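1H-3-hydroxy-4-oxoquinoline 2,4-dioxygenase (Pseudomonas putida, PDB 3IBT) catalyses the cofactor-independent, ring-opening dioxygenation of 3-hydroxy-1H-quinolin-4-one by O2, yielding N-formylanthranilate and carbon monoxide during oxoquinoline breakdown. Local coordinates at residues D103-E106 with R112-K115; D197-L202 with P206-I211; G8-Y13 with G57-Q62. One frame throughout, in Å; residues are numbered along the deposited sequence.

Contact 1 of 3, residues D103-E106 with R112-K115; sequences DVCE and RLPK
Two torsions set up the meeting of Cys105 and Leu113. The cysteine turns its SG beside its own backbone N and anti to the carbonyl carbon (chi1 -78°), while the leucine holds CG between its backbone N and carbonyl carbon (chi1 39°), the crowded position. With its side chain starting out toward the helix, Leu113 thereby brings its forked end against the last turns of helix 97-107. The CD1 branch does most of the touching: it lies 3.4 Å from Cys105 SG, 3.9 Å from Cys105 CB and 3.6 Å from Cys105 CA, so that one methyl rests alongside both the thiol and the helix backbone. The other branch faces the neighbouring position more loosely, with Leu113 CD2 4.5 Å from Val104 CG1. No hydrogen bond crosses between the segments; the contact is apolar and buried. A branched leucine suits a loop that must meet two helix residues at once, and a small cysteine is compatible with backbones whose nearest CA atoms, Cys105 and Leu113, are 6.6 Å apart. Val104 also packs on Leu78 and Met91, and Leu113 on Phe89, which carries the apolar layer onto helix 70-83 and strand 89-94. Helix 97-107 joins the parallel, adjacent strands 89-94 and 115-119, and Leu113 packs the returning loop against it: the closing end of a beta-alpha-beta crossover in the alpha/beta-hydrolase fold.

Contact 2 of 3, residues D197-L202 with P206-I211; sequences DRMDSL and PEICHI. Unlike the reference sequence in segment 197-202: Asp200 (reference Glu).
The puckered pyrrolidine ring of Pro206 is met at its CD corner by Leu202, whose CD1 stands 4.0 Å from Pro206 CD, the two side chains lying at about a right angle. At the CB corner of the same ring lies the carbonyl oxygen of Pro114. The flat group here is the peptide carbonyl of Arg198, which takes both donors of Ser201 on one face: Ser201 N at 3.1 Å from Arg198 O, and Ser201 OG at 2.8 Å from that oxygen, tilted 25° from the carbonyl plane. This double grip sits near the C-terminal end of helix 195-200 and is consistent with a fixed turn just before Leu202, whose own N bonds to Met199 O.

One turn back, Met199, present as selenomethionine, reaches across to Ile208. With CG beside the backbone N and the chain extended at chi2 (-180°), Met199 SE lies 3.9 Å from Ile208 CD1, the ethyl end, and 4.0 Å from Ile208 CG2, the branch methyl; the bend at chi3 only turns the terminal methyl CE. A long, flexible, apolar chain suits the distance between helix and strand, whose nearest CA atoms, Met199 and Ile208, are 9.0 Å apart, and a beta-branched residue offers it two methyl groups from an extended strand.

Around this buried seam, Ile118 of strand 115-119 and Phe234 of strand 234-238 touch Met199, while Ile102 of helix 97-107 meets Leu202; helix 195-200 thus packs beside helix 97-107 and over the parallel strands that flank strand 207-212.

Contact 3 of 3, residues G8-Y13 with G57-Q62; sequences GTLMTY and GHDAKQ
Thr12 and Asp59 point their CB atoms at each other's segments, and their side chains then run at about a right angle. The threonine hydroxyl lies beside the root of the aspartate and not at its carboxylate: Thr12 OG1 is 3.1 Å from Asp59 CB and 3.5 Å from Asp59 CA. No hydrogen bond joins the two segments. Each polar end is instead held elsewhere, Thr12 OG1 by Asp54 OD2 and Asp59 OD2 by Thr63 OG1, so the pair touch in passing while facing different partners. Threonine suits the place because its short side chain puts a hydroxyl within bonding distance of Asp54 while letting the same oxygen sit against Asp59 CB.

Leu10 comes to the aspartate from another direction. It does not start out toward the loop, but with CG swung opposite the backbone N (chi1 179°) the end of the chain bends closer, and Leu10 CD2 stands 4.2 Å from Asp59 OD2, at the more exposed margin of the contact.

Asp59 also opens a type I turn, closed by Gln62 N bonding to Asp59 O at 2.7 Å; its carboxylate bonds to Thr63 just beyond the turn, which probably helps to hold the bend.

His58, in the same loop, bonds through NE2 to the backbone N of Cys31, a residue that probably binds substrate, as in related enzymes. The whole contact lies near the edge of the sheet, where strand 9-16, antiparallel to strand 49-53, meets the loop leading from that strand to helix 70-83.

How the contacts relate
Going from the N terminus, contact 3 closes first, bringing the loop after strand 49-53 back to strand 9-16 across 44 residues. Contact 1 follows as a short closure between the end of helix 97-107 and the approach to strand 115-119, and contact 2 as a still shorter one, from helix 195-200 into strand 207-212. The three are in series: none nests in or crosses another. Contacts 1 and 2 touch, through a salt bridge of Glu106 OE1 with Arg198 NH1 (2.6 Å) and a probable hydrogen bond of Pro114 O with Glu207 N. Contact 3 stands apart, its centre 28 Å from that of contact 2, toward the other margin of the same sheet.

Contact 1 of 3, residues D103-E106 with R112-K115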
loop_
_atom_site.group_PDB
_atom_site.type_symbol
_atom_site.label_atom_id
_atom_site.label_comp_id
_atom_site.label_asym_id
_atom_site.label_seq_id
_atom_site.Cartn_x
_atom_site.Cartn_y
_atom_site.Cartn_z
ATOM N N ASP A 103 -10.256 4.156 2.054
ATOM C CA ASP A 103 -11.647 3.735 1.898
ATOM C C ASP A 103 -12.173 3.175 3.223
ATOM O O ASP A 103 -13.319 3.422 3.625
ATOM C CB ASP A 103 -11.794 2.687 0.793
ATOM C CG ASP A 103 -13.199 2.686 0.172
ATOM O OD1 ASP A 103 -13.722 3.791 -0.114
ATOM O OD2 ASP A 103 -13.795 1.602 -0.048
ATOM N N VAL A 104 -11.313 2.439 3.916
ATOM C CA VAL A 104 -11.744 1.764 5.118
ATOM C C VAL A 104 -11.850 2.794 6.221
ATOM O O VAL A 104 -12.808 2.775 6.979
ATOM C CB VAL A 104 -10.833 0.601 5.461
ATOM C CG1 VAL A 104 -11.103 0.113 6.848
ATOM C CG2 VAL A 104 -11.029 -0.504 4.455
ATOM N N CYS A 105 -10.906 3.726 6.268
ATOM C CA CYS A 105 -11.005 4.819 7.228
ATOM C C CYS A 105 -12.296 5.572 7.031
ATOM O O CYS A 105 -12.830 6.146 7.977
ATOM C CB CYS A 105 -9.845 5.783 7.093
ATOM S SG CYS A 105 -8.308 5.210 7.849
ATOM N N GLU A 106 -12.793 5.563 5.794
ATOM C CA GLU A 106 -14.032 6.259 5.457
ATOM C C GLU A 106 -15.257 5.383 5.695
ATOM O O GLU A 106 -16.317 5.908 6.047
ATOM C CB GLU A 106 -14.025 6.757 4.005
ATOM C CG GLU A 106 -15.089 7.849 3.685
ATOM C CD GLU A 106 -15.379 8.024 2.178
ATOM O OE1 GLU A 106 -14.536 7.605 1.353
ATOM O OE2 GLU A 106 -16.443 8.590 1.805
ATOM N N ARG A 112 -13.662 5.243 15.149
ATOM C CA ARG A 112 -13.202 3.846 15.184
ATOM C C ARG A 112 -11.682 3.692 14.973
ATOM O O ARG A 112 -10.937 3.274 15.865
ATOM C CB ARG A 112 -13.937 3.069 14.103
ATOM C CG ARG A 112 -13.884 1.567 14.232
ATOM C CD ARG A 112 -15.129 1.033 14.922
ATOM N NE ARG A 112 -15.475 -0.320 14.476
ATOM C CZ ARG A 112 -14.667 -1.382 14.554
ATOM N NH1 ARG A 112 -13.431 -1.271 15.026
ATOM N NH2 ARG A 112 -15.089 -2.569 14.144
ATOM N N LEU A 113 -11.193 4.016 13.790
ATOM C CA LEU A 113 -9.756 4.055 13.647
ATOM C C LEU A 113 -9.246 5.467 13.374
ATOM O O LEU A 113 -9.327 5.967 12.248
ATOM C CB LEU A 113 -9.258 3.014 12.649
ATOM C CG LEU A 113 -10.051 2.748 11.402
ATOM C CD1 LEU A 113 -9.860 3.911 10.540
ATOM C CD2 LEU A 113 -9.436 1.535 10.773
ATOM N N PRO A 114 -8.724 6.115 14.437
ATOM C CA PRO A 114 -8.333 7.534 14.432
ATOM C C PRO A 114 -6.984 7.854 13.771
ATOM O O PRO A 114 -6.591 9.018 13.756
ATOM C CB PRO A 114 -8.293 7.885 15.935
ATOM C CG PRO A 114 -8.050 6.579 16.649
ATOM C CD PRO A 114 -8.480 5.460 15.742
ATOM N N LYS A 115 -6.290 6.828 13.264
ATOM C CA LYS A 115 -4.942 6.934 12.697
ATOM C C LYS A 115 -4.659 5.877 11.663
ATOM O O LYS A 115 -5.108 4.726 11.762
ATOM C CB LYS A 115 -3.895 6.745 13.751
ATOM C CG LYS A 115 -3.777 7.857 14.699
ATOM C CD LYS A 115 -2.418 7.819 15.382
ATOM C CE LYS A 115 -2.502 8.272 16.826
ATOM N NZ LYS A 115 -1.114 8.506 17.353
#

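Contact 2 of 3, residues D197-L202 with P206-I211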
loop_
_atom_site.group_PDB
_atom_site.type_symbol
_atom_site.label_atom_id
_atom_site.label_comp_id
_atom_site.label_asym_id
_atom_site.label_seq_id
_atom_site.Cartn_x
_atom_site.Cartn_y
_atom_site.Cartn_z
ATOM N N ASP A 197 -6.588 15.106 -2.661
ATOM C CA ASP A 197 -8.003 15.442 -2.740
ATOM C C ASP A 197 -8.830 14.363 -2.107
ATOM O O ASP A 197 -9.766 14.643 -1.372
ATOM C CB ASP A 197 -8.446 15.592 -4.190
ATOM C CG ASP A 197 -7.849 16.814 -4.860
ATOM O OD1 ASP A 197 -6.929 17.420 -4.291
ATOM O OD2 ASP A 197 -8.308 17.192 -5.962
ATOM N N ARG A 198 -8.516 13.115 -2.412
ATOM C CA ARG A 198 -9.177 12.014 -1.723
ATOM C C ARG A 198 -9.282 12.297 -0.211
ATOM O O ARG A 198 -10.387 12.355 0.337
ATOM C CB ARG A 198 -8.427 10.706 -2.005
ATOM C CG ARG A 198 -8.908 9.512 -1.261
ATOM C CD ARG A 198 -10.372 9.406 -1.376
ATOM N NE ARG A 198 -10.886 8.096 -0.978
ATOM C CZ ARG A 198 -11.950 7.952 -0.199
ATOM N NH1 ARG A 198 -12.398 6.741 0.118
ATOM N NH2 ARG A 198 -12.566 9.035 0.268
HETATM N N MSE A 199 -8.128 12.527 0.419
HETATM C CA MSE A 199 -7.985 12.658 1.860
HETATM C C MSE A 199 -8.693 13.901 2.358
HETATM O O MSE A 199 -9.433 13.869 3.357
HETATM C CB MSE A 199 -6.494 12.668 2.265
HETATM C CG MSE A 199 -5.791 11.301 2.120
HETATM SE SE MSE A 199 -3.840 11.151 2.610
HETATM C CE MSE A 199 -2.993 12.223 1.150
ATOM N N ASP A 200 -8.497 14.989 1.635
ATOM C CA ASP A 200 -9.113 16.242 1.975
ATOM C C ASP A 200 -10.673 16.153 1.965
ATOM O O ASP A 200 -11.363 17.005 2.518
ATOM C CB ASP A 200 -8.569 17.302 1.012
ATOM C CG ASP A 200 -8.449 18.714 1.652
ATOM O OD1 ASP A 200 -8.954 18.916 2.801
ATOM O OD2 ASP A 200 -7.850 19.628 0.991
ATOM N N SER A 201 -11.232 15.093 1.391
ATOM C CA SER A 201 -12.671 15.009 1.253
ATOM C C SER A 201 -13.298 14.008 2.190
ATOM O O SER A 201 -14.497 13.737 2.098
ATOM C CB SER A 201 -13.051 14.667 -0.183
ATOM O OG SER A 201 -12.880 13.282 -0.395
ATOM N N LEU A 202 -12.502 13.429 3.074
ATOM C CA LEU A 202 -13.100 12.659 4.164
ATOM C C LEU A 202 -13.815 13.660 5.082
ATOM O O LEU A 202 -13.320 14.778 5.302
ATOM C CB LEU A 202 -12.060 11.853 4.940
ATOM C CG LEU A 202 -11.055 10.984 4.187
ATOM C CD1 LEU A 202 -9.908 10.712 5.073
ATOM C CD2 LEU A 202 -11.648 9.701 3.804
ATOM N N PRO A 206 -8.678 11.210 10.108
ATOM C CA PRO A 206 -7.719 10.633 11.042
ATOM C C PRO A 206 -6.426 11.386 10.981
ATOM O O PRO A 206 -6.205 12.154 10.042
ATOM C CB PRO A 206 -7.459 9.238 10.470
ATOM C CG PRO A 206 -7.864 9.305 9.093
ATOM C CD PRO A 206 -8.962 10.309 8.984
ATOM N N GLU A 207 -5.552 11.142 11.945
ATOM C CA GLU A 207 -4.165 11.521 11.758
ATOM C C GLU A 207 -3.587 10.525 10.733
ATOM O O GLU A 207 -3.710 9.289 10.890
ATOM C CB GLU A 207 -3.428 11.547 13.088
ATOM C CG GLU A 207 -4.156 12.394 14.152
ATOM C CD GLU A 207 -4.083 13.927 13.917
ATOM O OE1 GLU A 207 -3.043 14.515 14.266
ATOM O OE2 GLU A 207 -5.067 14.558 13.429
ATOM N N ILE A 208 -3.052 11.080 9.645
ATOM C CA ILE A 208 -2.483 10.298 8.539
ATOM C C ILE A 208 -0.988 10.583 8.438
ATOM O O ILE A 208 -0.570 11.754 8.390
ATOM C CB ILE A 208 -3.155 10.626 7.183
ATOM C CG1 ILE A 208 -4.681 10.654 7.362
ATOM C CG2 ILE A 208 -2.727 9.609 6.107
ATOM C CD1 ILE A 208 -5.466 10.979 6.110
ATOM N N CYS A 209 -0.184 9.524 8.421
ATOM C CA CYS A 209 1.253 9.677 8.331
ATOM C C CYS A 209 1.696 9.041 7.041
ATOM O O CYS A 209 1.431 7.858 6.822
ATOM C CB CYS A 209 1.917 8.984 9.507
ATOM S SG CYS A 209 3.720 8.891 9.454
ATOM N N HIS A 210 2.333 9.839 6.185
ATOM C CA HIS A 210 2.911 9.378 4.920
ATOM C C HIS A 210 4.417 9.194 5.019
ATOM O O HIS A 210 5.166 10.188 5.102
ATOM C CB HIS A 210 2.626 10.384 3.788
ATOM C CG HIS A 210 3.006 9.870 2.427
ATOM N ND1 HIS A 210 3.555 10.671 1.451
ATOM C CD2 HIS A 210 2.933 8.620 1.891
ATOM C CE1 HIS A 210 3.781 9.948 0.362
ATOM N NE2 HIS A 210 3.417 8.695 0.605
ATOM N N ILE A 211 4.844 7.932 4.996
ATOM C CA ILE A 211 6.263 7.544 4.913
ATOM C C ILE A 211 6.643 7.328 3.454
ATOM O O ILE A 211 5.890 6.755 2.703
ATOM C CB ILE A 211 6.522 6.240 5.686
ATOM C CG1 ILE A 211 6.199 6.421 7.178
ATOM C CG2 ILE A 211 7.963 5.831 5.576
ATOM C CD1 ILE A 211 5.957 5.093 7.922
#

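Contact 3 of 3, residues G8-Y13 with G57-Q62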
loop_
_atom_site.group_PDB
_atom_site.type_symbol
_atom_site.label_atom_id
_atom_site.label_comp_id
_atom_site.label_asym_id
_atom_site.label_seq_id
_atom_site.Cartn_x
_atom_site.Cartn_y
_atom_site.Cartn_z
ATOM N N GLY A 8 -16.040 -12.702 -2.027
ATOM C CA GLY A 8 -16.033 -13.533 -3.239
ATOM C C GLY A 8 -15.008 -14.663 -3.243
ATOM O O GLY A 8 -15.233 -15.717 -3.858
ATOM N N THR A 9 -13.873 -14.438 -2.573
ATOM C CA THR A 9 -12.774 -15.412 -2.616
ATOM C C THR A 9 -11.945 -15.526 -1.347
ATOM O O THR A 9 -12.421 -15.290 -0.213
ATOM C CB THR A 9 -11.771 -15.123 -3.780
ATOM O OG1 THR A 9 -11.307 -13.721 -3.689
ATOM C CG2 THR A 9 -12.430 -15.498 -5.189
ATOM N N LEU A 10 -10.683 -15.918 -1.582
ATOM C CA LEU A 10 -9.745 -16.061 -0.516
ATOM C C LEU A 10 -8.608 -15.038 -0.597
ATOM O O LEU A 10 -8.417 -14.351 -1.613
ATOM C CB LEU A 10 -9.181 -17.473 -0.521
ATOM C CG LEU A 10 -8.154 -17.707 0.588
ATOM C CD1 LEU A 10 -8.628 -18.771 1.523
ATOM C CD2 LEU A 10 -6.819 -18.070 -0.024
HETATM N N MSE A 11 -7.880 -14.946 0.516
HETATM C CA MSE A 11 -6.558 -14.352 0.574
HETATM C C MSE A 11 -5.788 -15.092 1.679
HETATM O O MSE A 11 -6.263 -15.180 2.870
HETATM C CB MSE A 11 -6.676 -12.870 0.915
HETATM C CG MSE A 11 -7.984 -12.556 1.648
HETATM SE SE MSE A 11 -8.507 -10.645 1.620
HETATM C CE MSE A 11 -8.161 -10.078 -0.293
ATOM N N THR A 12 -4.610 -15.640 1.261
ATOM C CA THR A 12 -3.681 -16.180 2.242
ATOM C C THR A 12 -3.130 -15.015 3.080
ATOM O O THR A 12 -2.926 -13.905 2.559
ATOM C CB THR A 12 -2.535 -16.994 1.579
ATOM O OG1 THR A 12 -2.193 -16.417 0.283
ATOM C CG2 THR A 12 -2.940 -18.530 1.413
ATOM N N TYR A 13 -2.929 -15.220 4.379
ATOM C CA TYR A 13 -2.379 -14.142 5.202
ATOM C C TYR A 13 -1.416 -14.660 6.250
ATOM O O TYR A 13 -1.597 -15.758 6.780
ATOM C CB TYR A 13 -3.493 -13.289 5.833
ATOM C CG TYR A 13 -4.145 -13.879 7.069
ATOM C CD1 TYR A 13 -3.640 -13.610 8.341
ATOM C CD2 TYR A 13 -5.276 -14.699 6.976
ATOM C CE1 TYR A 13 -4.231 -14.152 9.500
ATOM C CE2 TYR A 13 -5.876 -15.247 8.141
ATOM C CZ TYR A 13 -5.337 -14.964 9.389
ATOM O OH TYR A 13 -5.892 -15.467 10.522
ATOM N N GLY A 57 -6.409 -12.581 -5.721
ATOM C CA GLY A 57 -5.614 -12.911 -6.901
ATOM C C GLY A 57 -4.125 -12.894 -6.665
ATOM O O GLY A 57 -3.337 -13.289 -7.540
ATOM N N HIS A 58 -3.752 -12.437 -5.472
ATOM C CA HIS A 58 -2.363 -12.308 -5.088
ATOM C C HIS A 58 -1.839 -13.429 -4.192
ATOM O O HIS A 58 -0.649 -13.466 -3.856
ATOM C CB HIS A 58 -2.154 -10.957 -4.438
ATOM C CG HIS A 58 -2.232 -9.842 -5.418
ATOM N ND1 HIS A 58 -3.395 -9.149 -5.660
ATOM C CD2 HIS A 58 -1.309 -9.344 -6.276
ATOM C CE1 HIS A 58 -3.176 -8.237 -6.593
ATOM N NE2 HIS A 58 -1.917 -8.333 -6.982
ATOM N N ASP A 59 -2.714 -14.352 -3.822
ATOM C CA ASP A 59 -2.289 -15.489 -3.039
ATOM C C ASP A 59 -1.274 -16.353 -3.818
ATOM O O ASP A 59 -1.093 -16.180 -5.039
ATOM C CB ASP A 59 -3.508 -16.295 -2.557
ATOM C CG ASP A 59 -4.510 -16.607 -3.675
ATOM O OD1 ASP A 59 -4.909 -15.657 -4.425
ATOM O OD2 ASP A 59 -4.912 -17.809 -3.775
ATOM N N ALA A 60 -0.594 -17.251 -3.093
ATOM C CA ALA A 60 0.342 -18.217 -3.684
ATOM C C ALA A 60 -0.316 -19.028 -4.810
ATOM O O ALA A 60 0.361 -19.632 -5.652
ATOM C CB ALA A 60 0.896 -19.151 -2.600
ATOM N N LYS A 61 -1.642 -19.027 -4.827
ATOM C CA LYS A 61 -2.366 -19.797 -5.806
ATOM C C LYS A 61 -2.853 -18.925 -6.950
ATOM O O LYS A 61 -3.595 -19.378 -7.837
ATOM C CB LYS A 61 -3.524 -20.541 -5.136
ATOM C CG LYS A 61 -3.129 -21.857 -4.470
ATOM C CD LYS A 61 -3.079 -22.988 -5.474
ATOM C CE LYS A 61 -3.889 -24.192 -4.960
ATOM N NZ LYS A 61 -3.284 -24.790 -3.716
ATOM N N GLN A 62 -2.408 -17.670 -6.919
ATOM C CA GLN A 62 -2.842 -16.636 -7.856
ATOM C C GLN A 62 -4.206 -17.005 -8.466
ATOM O O GLN A 62 -4.304 -17.486 -9.606
ATOM C CB GLN A 62 -1.761 -16.356 -8.904
ATOM C CG GLN A 62 -2.118 -15.186 -9.774
ATOM C CD GLN A 62 -0.945 -14.346 -10.142
ATOM O OE1 GLN A 62 0.202 -14.783 -10.037
ATOM N NE2 GLN A 62 -1.223 -13.125 -10.604
#